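Local coordinates for protein probable amino acid aminotransferase (Mycobacterium tuberculosis, PDB 6Q1S) that is probably a class IV amino acid aminotransferase and holds 4'-deoxy-4'-aminopyridoxal-5'-phosphate in a pocket beside 2-oxoglutaric acid, at residues Tyr181-Pro186 with Trp211-Arg216; Ala170-Phe175 with Ile250-Ser255; Ala57-Leu62 with Ile147-Thr152. One frame throughout, in Å; residues are numbered along the deposited sequence.

Contact 1: residues Tyr181-Pro186 with Trp211-Arg216. With PMP (4'-deoxy-4'-aminopyridoxal-5'-phosphate), chain G.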
loop_
_atom_site.group_PDB
_atom_site.type_symbol
_atom_site.label_atom_id
_atom_site.label_comp_id
_atom_site.label_asym_id
_atom_site.label_seq_id
_atom_site.Cartn_x
_atom_site.Cartn_y
_atom_site.Cartn_z
ATOM N N TYR B 181 -5.447 4.665 -21.930
ATOM C CA TYR B 181 -4.030 4.618 -22.254
ATOM C C TYR B 181 -3.327 3.561 -21.410
ATOM O O TYR B 181 -3.680 3.335 -20.248
ATOM C CB TYR B 181 -3.380 5.990 -22.026
ATOM C CG TYR B 181 -3.921 7.066 -22.949
ATOM C CD1 TYR B 181 -4.881 7.965 -22.502
ATOM C CD2 TYR B 181 -3.482 7.178 -24.261
ATOM C CE1 TYR B 181 -5.389 8.944 -23.331
ATOM C CE2 TYR B 181 -3.986 8.158 -25.100
ATOM C CZ TYR B 181 -4.941 9.036 -24.628
ATOM O OH TYR B 181 -5.443 10.011 -25.462
ATOM N N VAL B 182 -2.325 2.916 -22.006
ATOM C CA VAL B 182 -1.562 1.888 -21.307
ATOM C C VAL B 182 -0.679 2.531 -20.246
ATOM O O VAL B 182 0.012 3.527 -20.505
ATOM C CB VAL B 182 -0.732 1.065 -22.303
ATOM C CG1 VAL B 182 0.130 0.046 -21.564
ATOM C CG2 VAL B 182 -1.647 0.362 -23.288
ATOM N N LEU B 183 -0.696 1.960 -19.040
ATOM C CA LEU B 183 0.098 2.477 -17.935
ATOM C C LEU B 183 1.340 1.620 -17.707
ATOM O O LEU B 183 2.420 1.936 -18.216
ATOM C CB LEU B 183 -0.748 2.540 -16.662
ATOM C CG LEU B 183 -1.904 3.542 -16.675
ATOM C CD1 LEU B 183 -2.735 3.424 -15.410
ATOM C CD2 LEU B 183 -1.364 4.953 -16.826
ATOM N N GLU B 184 1.193 0.535 -16.954
ATOM C CA GLU B 184 2.311 -0.341 -16.628
ATOM C C GLU B 184 1.743 -1.658 -16.115
ATOM O O GLU B 184 0.528 -1.874 -16.119
ATOM C CB GLU B 184 3.239 0.301 -15.593
ATOM C CG GLU B 184 2.589 0.511 -14.234
ATOM C CD GLU B 184 3.529 1.135 -13.220
ATOM O OE1 GLU B 184 3.053 1.529 -12.134
ATOM O OE2 GLU B 184 4.742 1.234 -13.505
ATOM N N GLY B 185 2.634 -2.544 -15.682
ATOM C CA GLY B 185 2.224 -3.743 -14.993
ATOM C C GLY B 185 2.299 -3.557 -13.491
ATOM O O GLY B 185 2.951 -2.635 -12.991
ATOM N N PRO B 186 1.641 -4.440 -12.736
ATOM C CA PRO B 186 1.747 -4.374 -11.268
ATOM C C PRO B 186 3.149 -4.652 -10.750
ATOM O O PRO B 186 3.426 -4.370 -9.576
ATOM C CB PRO B 186 0.752 -5.441 -10.793
ATOM C CG PRO B 186 0.611 -6.370 -11.958
ATOM C CD PRO B 186 0.727 -5.507 -13.177
ATOM N N TRP B 211 5.456 10.922 -17.295
ATOM C CA TRP B 211 4.515 11.730 -16.531
ATOM C C TRP B 211 3.224 10.988 -16.218
ATOM O O TRP B 211 2.388 11.521 -15.479
ATOM C CB TRP B 211 4.215 13.042 -17.264
ATOM C CG TRP B 211 3.821 12.899 -18.701
ATOM C CD1 TRP B 211 2.565 12.684 -19.189
ATOM C CD2 TRP B 211 4.689 12.958 -19.838
ATOM N NE1 TRP B 211 2.597 12.613 -20.561
ATOM C CE2 TRP B 211 3.890 12.777 -20.984
ATOM C CE3 TRP B 211 6.065 13.146 -19.997
ATOM C CZ2 TRP B 211 4.421 12.781 -22.272
ATOM C CZ3 TRP B 211 6.590 13.148 -21.277
ATOM C CH2 TRP B 211 5.771 12.965 -22.397
ATOM N N TYR B 212 3.042 9.781 -16.751
ATOM C CA TYR B 212 1.936 8.941 -16.329
ATOM C C TYR B 212 2.117 8.518 -14.871
ATOM O O TYR B 212 3.240 8.476 -14.363
ATOM C CB TYR B 212 1.838 7.697 -17.211
ATOM C CG TYR B 212 1.184 7.906 -18.558
ATOM C CD1 TYR B 212 0.903 9.180 -19.036
ATOM C CD2 TYR B 212 0.821 6.819 -19.343
ATOM C CE1 TYR B 212 0.297 9.362 -20.270
ATOM C CE2 TYR B 212 0.216 6.990 -20.571
ATOM C CZ TYR B 212 -0.044 8.262 -21.031
ATOM O OH TYR B 212 -0.649 8.427 -22.254
ATOM N N PRO B 213 1.021 8.195 -14.175
ATOM C CA PRO B 213 1.137 7.722 -12.787
ATOM C C PRO B 213 1.737 6.327 -12.687
ATOM O O PRO B 213 1.065 5.398 -12.231
ATOM C CB PRO B 213 -0.313 7.741 -12.290
ATOM C CG PRO B 213 -1.130 7.575 -13.530
ATOM C CD PRO B 213 -0.385 8.314 -14.602
ATOM N N ILE B 214 2.994 6.163 -13.102
ATOM C CA ILE B 214 3.642 4.857 -13.152
ATOM C C ILE B 214 5.060 4.982 -12.607
ATOM O O ILE B 214 5.584 6.080 -12.411
ATOM C CB ILE B 214 3.675 4.271 -14.580
ATOM C CG1 ILE B 214 4.505 5.157 -15.507
ATOM C CG2 ILE B 214 2.266 4.106 -15.130
ATOM C CD1 ILE B 214 4.697 4.573 -16.890
ATOM N N LEU B 215 5.679 3.830 -12.365
ATOM C CA LEU B 215 7.076 3.788 -11.964
ATOM C C LEU B 215 7.985 3.863 -13.186
ATOM O O LEU B 215 7.653 3.370 -14.267
ATOM C CB LEU B 215 7.380 2.510 -11.177
ATOM C CG LEU B 215 6.951 2.327 -9.714
ATOM C CD1 LEU B 215 7.717 3.275 -8.804
ATOM C CD2 LEU B 215 5.445 2.477 -9.501
ATOM N N ARG B 216 9.149 4.480 -12.998
ATOM C CA ARG B 216 10.180 4.504 -14.029
ATOM C C ARG B 216 11.018 3.236 -13.943
ATOM O O ARG B 216 11.642 2.965 -12.911
ATOM C CB ARG B 216 11.064 5.741 -13.878
ATOM C CG ARG B 216 10.320 7.056 -13.967
ATOM C CD ARG B 216 10.599 7.727 -15.300
ATOM N NE ARG B 216 11.969 8.226 -15.388
ATOM C CZ ARG B 216 12.324 9.481 -15.132
ATOM N NH1 ARG B 216 13.594 9.849 -15.234
ATOM N NH2 ARG B 216 11.407 10.370 -14.776
HETATM N N1 PMP G . 6.416 -1.005 -12.330
HETATM C C2 PMP G . 6.178 -1.436 -11.069
HETATM C C2A PMP G . 4.894 -1.062 -10.374
HETATM C C3 PMP G . 7.179 -2.278 -10.365
HETATM O O3 PMP G . 6.963 -2.724 -9.098
HETATM C C4 PMP G . 8.421 -2.615 -11.096
HETATM C C4A PMP G . 9.499 -3.466 -10.468
HETATM N N4A PMP G . 8.955 -4.801 -10.164
HETATM C C5 PMP G . 8.560 -2.080 -12.472
HETATM C C6 PMP G . 7.539 -1.300 -13.008
HETATM C C5A PMP G . 9.803 -2.380 -13.281
HETATM O O4P PMP G . 10.928 -1.745 -12.677
HETATM P P PMP G . 12.395 -2.401 -12.783
HETATM O O1P PMP G . 12.356 -3.765 -12.137
HETATM O O2P PMP G . 12.769 -2.524 -14.241
HETATM O O3P PMP G . 13.386 -1.517 -12.065
#
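The ring of Y212 receives the carbonyl oxygen V182 O at its edge, in the plane of the ring and 3.5 Å from Y212 CE2. L183 CD2 and Y181 CB approach the same ring obliquely, L183 CD2 lying 3.8 Å from Y212 CD2. The two tyrosine side chains cross at about a right angle, and the hydroxyl Y212 OH ends 3.6 Å from Y181 CG. Y212 thus meets the base of the Y181 side chain and the near part of its ring, which also makes a cation-pi contact with R240.

Further along, I214 packs its CG2 branch 3.7 Å from L183 CB, and the side chains of I214 and E184 run antiparallel alongside each other. P213 is the centre of an inverse gamma turn, in which I214 N bonds back to Y212 O; the turn brings the next amide, L215 N, round to E184. That amide donates to E184 OE2 at 3.0 Å, meeting the oxygen from above the carboxylate plane, 35° out of it; a second, weak bond from the same N-H reaches E184 OE1. The CG of E184 sits between its backbone N and carbonyl carbon (chi1 65°), and the extended chain beyond (chi2 179°) carries the carboxylate past I214 to PMP.

There E184 OE2 also lies 3.0 Å from the pyridine nitrogen N1 of PMP, while L215 CD2 packs 3.7 Å from the methyl carbon C2A. An acidic side chain stands at the pyridine nitrogen as in other fold type IV aminotransferases. The carboxylate would be expected to stabilise positive charge on N1. E184 OE2 thus has two close partners, the L215 amide and N1, and the backbone bond helps set where the carboxylate stands.

Contact 2: residues Ala170-Phe175 with Ile250-Ser255. With PMP (4'-deoxy-4'-aminopyridoxal-5'-phosphate), chain G.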
loop_
_atom_site.group_PDB
_atom_site.type_symbol
_atom_site.label_atom_id
_atom_site.label_comp_id
_atom_site.label_asym_id
_atom_site.label_seq_id
_atom_site.Cartn_x
_atom_site.Cartn_y
_atom_site.Cartn_z
ATOM N N ALA B 170 -4.542 -16.053 -16.136
ATOM C CA ALA B 170 -3.599 -15.063 -16.633
ATOM C C ALA B 170 -2.378 -14.999 -15.724
ATOM O O ALA B 170 -2.499 -15.033 -14.497
ATOM C CB ALA B 170 -4.252 -13.684 -16.727
ATOM N N GLY B 171 -1.202 -14.899 -16.337
ATOM C CA GLY B 171 0.041 -14.902 -15.593
ATOM C C GLY B 171 0.481 -13.532 -15.126
ATOM O O GLY B 171 1.331 -13.419 -14.238
ATOM N N ASP B 172 -0.081 -12.483 -15.714
ATOM C CA ASP B 172 0.268 -11.121 -15.332
ATOM C C ASP B 172 -0.854 -10.191 -15.780
ATOM O O ASP B 172 -1.891 -10.638 -16.281
ATOM C CB ASP B 172 1.619 -10.718 -15.928
ATOM C CG ASP B 172 2.411 -9.806 -15.012
ATOM O OD1 ASP B 172 1.847 -8.799 -14.536
ATOM O OD2 ASP B 172 3.603 -10.093 -14.777
ATOM N N VAL B 173 -0.639 -8.891 -15.604
ATOM C CA VAL B 173 -1.658 -7.879 -15.853
ATOM C C VAL B 173 -0.997 -6.695 -16.541
ATOM O O VAL B 173 0.160 -6.367 -16.261
ATOM C CB VAL B 173 -2.351 -7.436 -14.542
ATOM C CG1 VAL B 173 -3.188 -6.180 -14.750
ATOM C CG2 VAL B 173 -3.213 -8.549 -13.991
ATOM N N ILE B 174 -1.727 -6.070 -17.459
ATOM C CA ILE B 174 -1.350 -4.785 -18.028
ATOM C C ILE B 174 -2.412 -3.786 -17.594
ATOM O O ILE B 174 -3.584 -3.913 -17.969
ATOM C CB ILE B 174 -1.226 -4.843 -19.558
ATOM C CG1 ILE B 174 -0.035 -5.718 -19.957
ATOM C CG2 ILE B 174 -1.068 -3.440 -20.128
ATOM C CD1 ILE B 174 0.170 -5.829 -21.447
ATOM N N PHE B 175 -2.010 -2.810 -16.784
ATOM C CA PHE B 175 -2.941 -1.805 -16.294
ATOM C C PHE B 175 -3.279 -0.817 -17.401
ATOM O O PHE B 175 -2.389 -0.312 -18.091
ATOM C CB PHE B 175 -2.344 -1.061 -15.101
ATOM C CG PHE B 175 -2.582 -1.735 -13.784
ATOM C CD1 PHE B 175 -3.853 -2.150 -13.424
ATOM C CD2 PHE B 175 -1.535 -1.957 -12.907
ATOM C CE1 PHE B 175 -4.077 -2.768 -12.211
ATOM C CE2 PHE B 175 -1.752 -2.579 -11.692
ATOM C CZ PHE B 175 -3.027 -2.984 -11.344
ATOM N N ILE B 250 5.052 -7.671 -27.116
ATOM C CA ILE B 250 4.839 -6.983 -25.849
ATOM C C ILE B 250 5.658 -7.710 -24.797
ATOM O O ILE B 250 5.672 -8.944 -24.757
ATOM C CB ILE B 250 3.353 -6.938 -25.433
ATOM C CG1 ILE B 250 2.460 -6.516 -26.600
ATOM C CG2 ILE B 250 3.157 -6.001 -24.250
ATOM C CD1 ILE B 250 0.983 -6.656 -26.287
ATOM N N TRP B 251 6.335 -6.949 -23.946
ATOM C CA TRP B 251 7.132 -7.521 -22.874
ATOM C C TRP B 251 6.834 -6.801 -21.572
ATOM O O TRP B 251 6.616 -5.586 -21.557
ATOM C CB TRP B 251 8.628 -7.429 -23.171
ATOM C CG TRP B 251 9.032 -8.162 -24.398
ATOM C CD1 TRP B 251 9.480 -9.445 -24.479
ATOM C CD2 TRP B 251 9.019 -7.655 -25.734
ATOM N NE1 TRP B 251 9.753 -9.770 -25.784
ATOM C CE2 TRP B 251 9.477 -8.687 -26.576
ATOM C CE3 TRP B 251 8.666 -6.427 -26.301
ATOM C CZ2 TRP B 251 9.592 -8.528 -27.953
ATOM C CZ3 TRP B 251 8.781 -6.272 -27.664
ATOM C CH2 TRP B 251 9.240 -7.316 -28.477
ATOM N N LEU B 252 6.826 -7.562 -20.487
ATOM C CA LEU B 252 6.722 -7.017 -19.140
ATOM C C LEU B 252 8.134 -7.029 -18.569
ATOM O O LEU B 252 8.651 -8.077 -18.174
ATOM C CB LEU B 252 5.741 -7.828 -18.305
ATOM C CG LEU B 252 4.334 -7.813 -18.903
ATOM C CD1 LEU B 252 3.430 -8.757 -18.154
ATOM C CD2 LEU B 252 3.766 -6.401 -18.895
ATOM N N VAL B 253 8.761 -5.859 -18.548
ATOM C CA VAL B 253 10.170 -5.723 -18.207
ATOM C C VAL B 253 10.310 -5.313 -16.749
ATOM O O VAL B 253 9.587 -4.433 -16.265
ATOM C CB VAL B 253 10.850 -4.704 -19.141
ATOM C CG1 VAL B 253 12.350 -4.769 -19.000
ATOM C CG2 VAL B 253 10.437 -4.959 -20.585
ATOM N N SER B 254 11.256 -5.936 -16.053
ATOM C CA SER B 254 11.515 -5.649 -14.649
ATOM C C SER B 254 12.933 -6.108 -14.327
ATOM O O SER B 254 13.624 -6.687 -15.169
ATOM C CB SER B 254 10.482 -6.317 -13.737
ATOM O OG SER B 254 10.569 -7.730 -13.802
ATOM N N SER B 255 13.364 -5.846 -13.092
ATOM C CA SER B 255 14.760 -6.077 -12.735
ATOM C C SER B 255 15.071 -7.558 -12.543
ATOM O O SER B 255 16.151 -8.017 -12.930
ATOM C CB SER B 255 15.113 -5.298 -11.468
ATOM O OG SER B 255 15.085 -3.902 -11.704
HETATM N N1 PMP G . 6.416 -1.005 -12.330
HETATM C C2 PMP G . 6.178 -1.436 -11.069
HETATM C C2A PMP G . 4.894 -1.062 -10.374
HETATM C C3 PMP G . 7.179 -2.278 -10.365
HETATM O O3 PMP G . 6.963 -2.724 -9.098
HETATM C C4 PMP G . 8.421 -2.615 -11.096
HETATM C C4A PMP G . 9.499 -3.466 -10.468
HETATM N N4A PMP G . 8.955 -4.801 -10.164
HETATM C C5 PMP G . 8.560 -2.080 -12.472
HETATM C C6 PMP G . 7.539 -1.300 -13.008
HETATM C C5A PMP G . 9.803 -2.380 -13.281
HETATM O O4P PMP G . 10.928 -1.745 -12.677
HETATM P P PMP G . 12.395 -2.401 -12.783
HETATM O O1P PMP G . 12.356 -3.765 -12.137
HETATM O O2P PMP G . 12.769 -2.524 -14.241
HETATM O O3P PMP G . 13.386 -1.517 -12.065
#
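Apolar packing joins I174 to L252 and I250. The CD2 branch of L252 turns to I174, where it lies 4.0 Å from I174 CG1. With chi2 at -180°, the outstretched chain of I174 puts its terminal CD1 4.1 Å from I250 CG2. The other branch of L252, CD1, comes from the opposite direction to D172 and lies against its CB and its carboxylate, 3.5 Å from D172 CG. D172 and I174 are the two residues of strand 172-175 that point toward strand 250-254; I250 and L252 supply the facing side, and W251 points away from it to stack on F279.

The strands are not hydrogen-bonded to each other. Their directions differ by 98° and their axes approach to 9.3 Å, as expected of strands facing one another across a strongly curled mixed sheet; strands 126-132 and 258-265 link them around the curve. This is consistent with the beta pseudobarrel of the large domain in fold type IV pyridoxal-phosphate enzymes.

Polar contacts lie around this apolar patch. D172 OD1 accepts a bond from V173 N at 2.7 Å through its anti lone pair, with an N-H...O angle of 155°, which fixes the rotation of the carboxylate against L252. The other oxygen, D172 OD2, forms a long, weak ion pair with R187, a residue of the 2-oxoglutaric acid pocket. At the C-terminal end of segment 250-255, S255 OG donates to O1P of PMP at 2.8 Å and is itself hydrogen-bonded to H49.

Contact 3: residues Ala57-Leu62 with Ile147-Thr152. With PMP (4'-deoxy-4'-aminopyridoxal-5'-phosphate), chain G.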
loop_
_atom_site.group_PDB
_atom_site.type_symbol
_atom_site.label_atom_id
_atom_site.label_comp_id
_atom_site.label_asym_id
_atom_site.label_seq_id
_atom_site.Cartn_x
_atom_site.Cartn_y
_atom_site.Cartn_z
ATOM N N ALA B 57 12.697 7.992 -1.700
ATOM C CA ALA B 57 12.820 8.510 -0.342
ATOM C C ALA B 57 12.401 9.974 -0.268
ATOM O O ALA B 57 11.798 10.404 0.722
ATOM C CB ALA B 57 14.251 8.333 0.162
ATOM N N ARG B 58 12.710 10.756 -1.307
ATOM C CA ARG B 58 12.324 12.164 -1.307
ATOM C C ARG B 58 10.815 12.323 -1.420
ATOM O O ARG B 58 10.216 13.145 -0.716
ATOM C CB ARG B 58 13.005 12.900 -2.460
ATOM C CG ARG B 58 12.813 14.412 -2.419
ATOM C CD ARG B 58 13.245 15.070 -3.719
ATOM N NE ARG B 58 12.550 14.485 -4.864
ATOM C CZ ARG B 58 12.677 14.908 -6.117
ATOM N NH1 ARG B 58 13.481 15.925 -6.403
ATOM N NH2 ARG B 58 12.003 14.308 -7.089
ATOM N N LEU B 59 10.183 11.541 -2.297
ATOM C CA LEU B 59 8.732 11.578 -2.432
ATOM C C LEU B 59 8.019 11.105 -1.176
ATOM O O LEU B 59 6.847 11.441 -0.980
ATOM C CB LEU B 59 8.297 10.724 -3.622
ATOM C CG LEU B 59 8.699 11.249 -5.001
ATOM C CD1 LEU B 59 8.709 10.125 -6.022
ATOM C CD2 LEU B 59 7.761 12.363 -5.434
ATOM N N MET B 60 8.694 10.340 -0.322
ATOM C CA MET B 60 8.088 9.796 0.883
ATOM C C MET B 60 8.526 10.526 2.142
ATOM O O MET B 60 8.245 10.049 3.247
ATOM C CB MET B 60 8.402 8.307 0.995
ATOM C CG MET B 60 7.563 7.463 0.060
ATOM S SD MET B 60 5.956 7.108 0.785
ATOM C CE MET B 60 6.429 5.912 2.026
ATOM N N ASP B 61 9.195 11.671 1.998
ATOM C CA ASP B 61 9.646 12.473 3.134
ATOM C C ASP B 61 10.466 11.630 4.105
ATOM O O ASP B 61 10.350 11.750 5.327
ATOM C CB ASP B 61 8.462 13.140 3.835
ATOM C CG ASP B 61 7.652 14.010 2.895
ATOM O OD1 ASP B 61 8.254 14.866 2.212
ATOM O OD2 ASP B 61 6.419 13.834 2.830
ATOM N N LEU B 62 11.278 10.773 3.556
ATOM C CA LEU B 62 12.217 9.899 4.229
ATOM C C LEU B 62 13.602 10.526 4.232
ATOM O O LEU B 62 13.947 11.285 3.322
ATOM C CB LEU B 62 12.275 8.535 3.534
ATOM C CG LEU B 62 11.162 7.562 3.911
ATOM C CD1 LEU B 62 11.078 6.425 2.907
ATOM C CD2 LEU B 62 11.406 7.023 5.306
ATOM N N ILE B 147 1.729 9.847 -4.937
ATOM C CA ILE B 147 3.103 9.344 -5.043
ATOM C C ILE B 147 3.191 8.098 -5.918
ATOM O O ILE B 147 3.886 7.134 -5.579
ATOM C CB ILE B 147 3.721 9.089 -3.649
ATOM C CG1 ILE B 147 2.899 8.096 -2.820
ATOM C CG2 ILE B 147 3.874 10.400 -2.891
ATOM C CD1 ILE B 147 3.719 7.190 -1.948
ATOM N N ALA B 148 2.503 8.119 -7.064
ATOM C CA ALA B 148 2.457 6.947 -7.931
ATOM C C ALA B 148 3.810 6.593 -8.534
ATOM O O ALA B 148 3.982 5.467 -9.012
ATOM C CB ALA B 148 1.438 7.162 -9.050
ATOM N N SER B 149 4.770 7.513 -8.523
ATOM C CA SER B 149 6.102 7.235 -9.044
ATOM C C SER B 149 7.053 6.699 -7.984
ATOM O O SER B 149 8.216 6.426 -8.299
ATOM C CB SER B 149 6.700 8.495 -9.678
ATOM O OG SER B 149 6.917 9.500 -8.705
ATOM N N ALA B 150 6.594 6.539 -6.745
ATOM C CA ALA B 150 7.428 6.050 -5.657
ATOM C C ALA B 150 7.240 4.547 -5.506
ATOM O O ALA B 150 6.106 4.060 -5.438
ATOM C CB ALA B 150 7.091 6.761 -4.346
ATOM N N LYS B 151 8.354 3.820 -5.449
ATOM C CA LYS B 151 8.342 2.374 -5.236
ATOM C C LYS B 151 8.318 2.122 -3.736
ATOM O O LYS B 151 9.356 2.013 -3.084
ATOM C CB LYS B 151 9.549 1.727 -5.900
ATOM C CG LYS B 151 9.449 0.222 -6.038
ATOM C CD LYS B 151 10.695 -0.342 -6.700
ATOM C CE LYS B 151 10.706 -1.858 -6.635
ATOM N NZ LYS B 151 9.396 -2.423 -7.060
ATOM N N THR B 152 7.115 2.027 -3.180
ATOM C CA THR B 152 6.933 1.879 -1.745
ATOM C C THR B 152 6.752 0.413 -1.373
ATOM O O THR B 152 6.581 -0.460 -2.225
ATOM C CB THR B 152 5.728 2.692 -1.260
ATOM O OG1 THR B 152 4.516 2.024 -1.632
ATOM C CG2 THR B 152 5.743 4.082 -1.874
HETATM N N1 PMP G . 6.416 -1.005 -12.330
HETATM C C2 PMP G . 6.178 -1.436 -11.069
HETATM C C2A PMP G . 4.894 -1.062 -10.374
HETATM C C3 PMP G . 7.179 -2.278 -10.365
HETATM O O3 PMP G . 6.963 -2.724 -9.098
HETATM C C4 PMP G . 8.421 -2.615 -11.096
HETATM C C4A PMP G . 9.499 -3.466 -10.468
HETATM N N4A PMP G . 8.955 -4.801 -10.164
HETATM C C5 PMP G . 8.560 -2.080 -12.472
HETATM C C6 PMP G . 7.539 -1.300 -13.008
HETATM C C5A PMP G . 9.803 -2.380 -13.281
HETATM O O4P PMP G . 10.928 -1.745 -12.677
HETATM P P PMP G . 12.395 -2.401 -12.783
HETATM O O1P PMP G . 12.356 -3.765 -12.137
HETATM O O2P PMP G . 12.769 -2.524 -14.241
HETATM O O3P PMP G . 13.386 -1.517 -12.065
#
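M60 and L59 stand where helix 46-59 ends in a Schellman motif and press against the type I beta turn I147 to A150 and the residue T152 beyond it. The motif is closed by L62 N to A57 O and D61 N to R58 O, with D61 at positive phi as the C-prime residue. M60 is the first residue to leave helical phi/psi, and the bends of its chain at chi2 (-83°) and chi3 (-73°) carry the sulfur SD to the turn, against two neighbouring methyl groups. One is I147 CD1, 3.5 Å from M60 SD, and the other is T152 CG2, 4.0 Å from it; both side chains cross M60 at about a right angle.

L59 lies over the step between S149 and A150. Its CD1 branch is 3.3 Å from S149 OG, a snug fit, and 4.1 Å from A150 CB, while I147 CG2 approaches its backbone oxygen, L59 O. Here the two backbones come nearest, with L59 CA 6.5 Å from A150 CA.

Next to the packing, D61 OD2 makes salt bridges to R163 and R167 of the second subunit, and M60 packs on R163 there. K151 points away from the helix end. Bent only at its last torsion (chi4 48°), its chain brings K151 NZ to a weak hydrogen bond of 3.2 Å with O3 of PMP.

In the fold
All three contacts reach PMP, each at a different part of it: contact 1 at the pyridine nitrogen and methyl group, contact 2 at the phosphate, contact 3 at O3. Contact 1 is nested along the chain inside the loop closed by contact 2, and their centres lie about 12 Å apart; E184 O to F175 N, 2.8 Å, and L183 N to F175 O, 3.0 Å, join them. Contact 3 touches contact 1 through L215, whose CD1 lies 3.2 Å from S149 O. Contacts 2 and 3 stand on opposite sides of the chain's centre, their nearest atoms about 7 Å apart, and relate through the ligand rather than by direct touch.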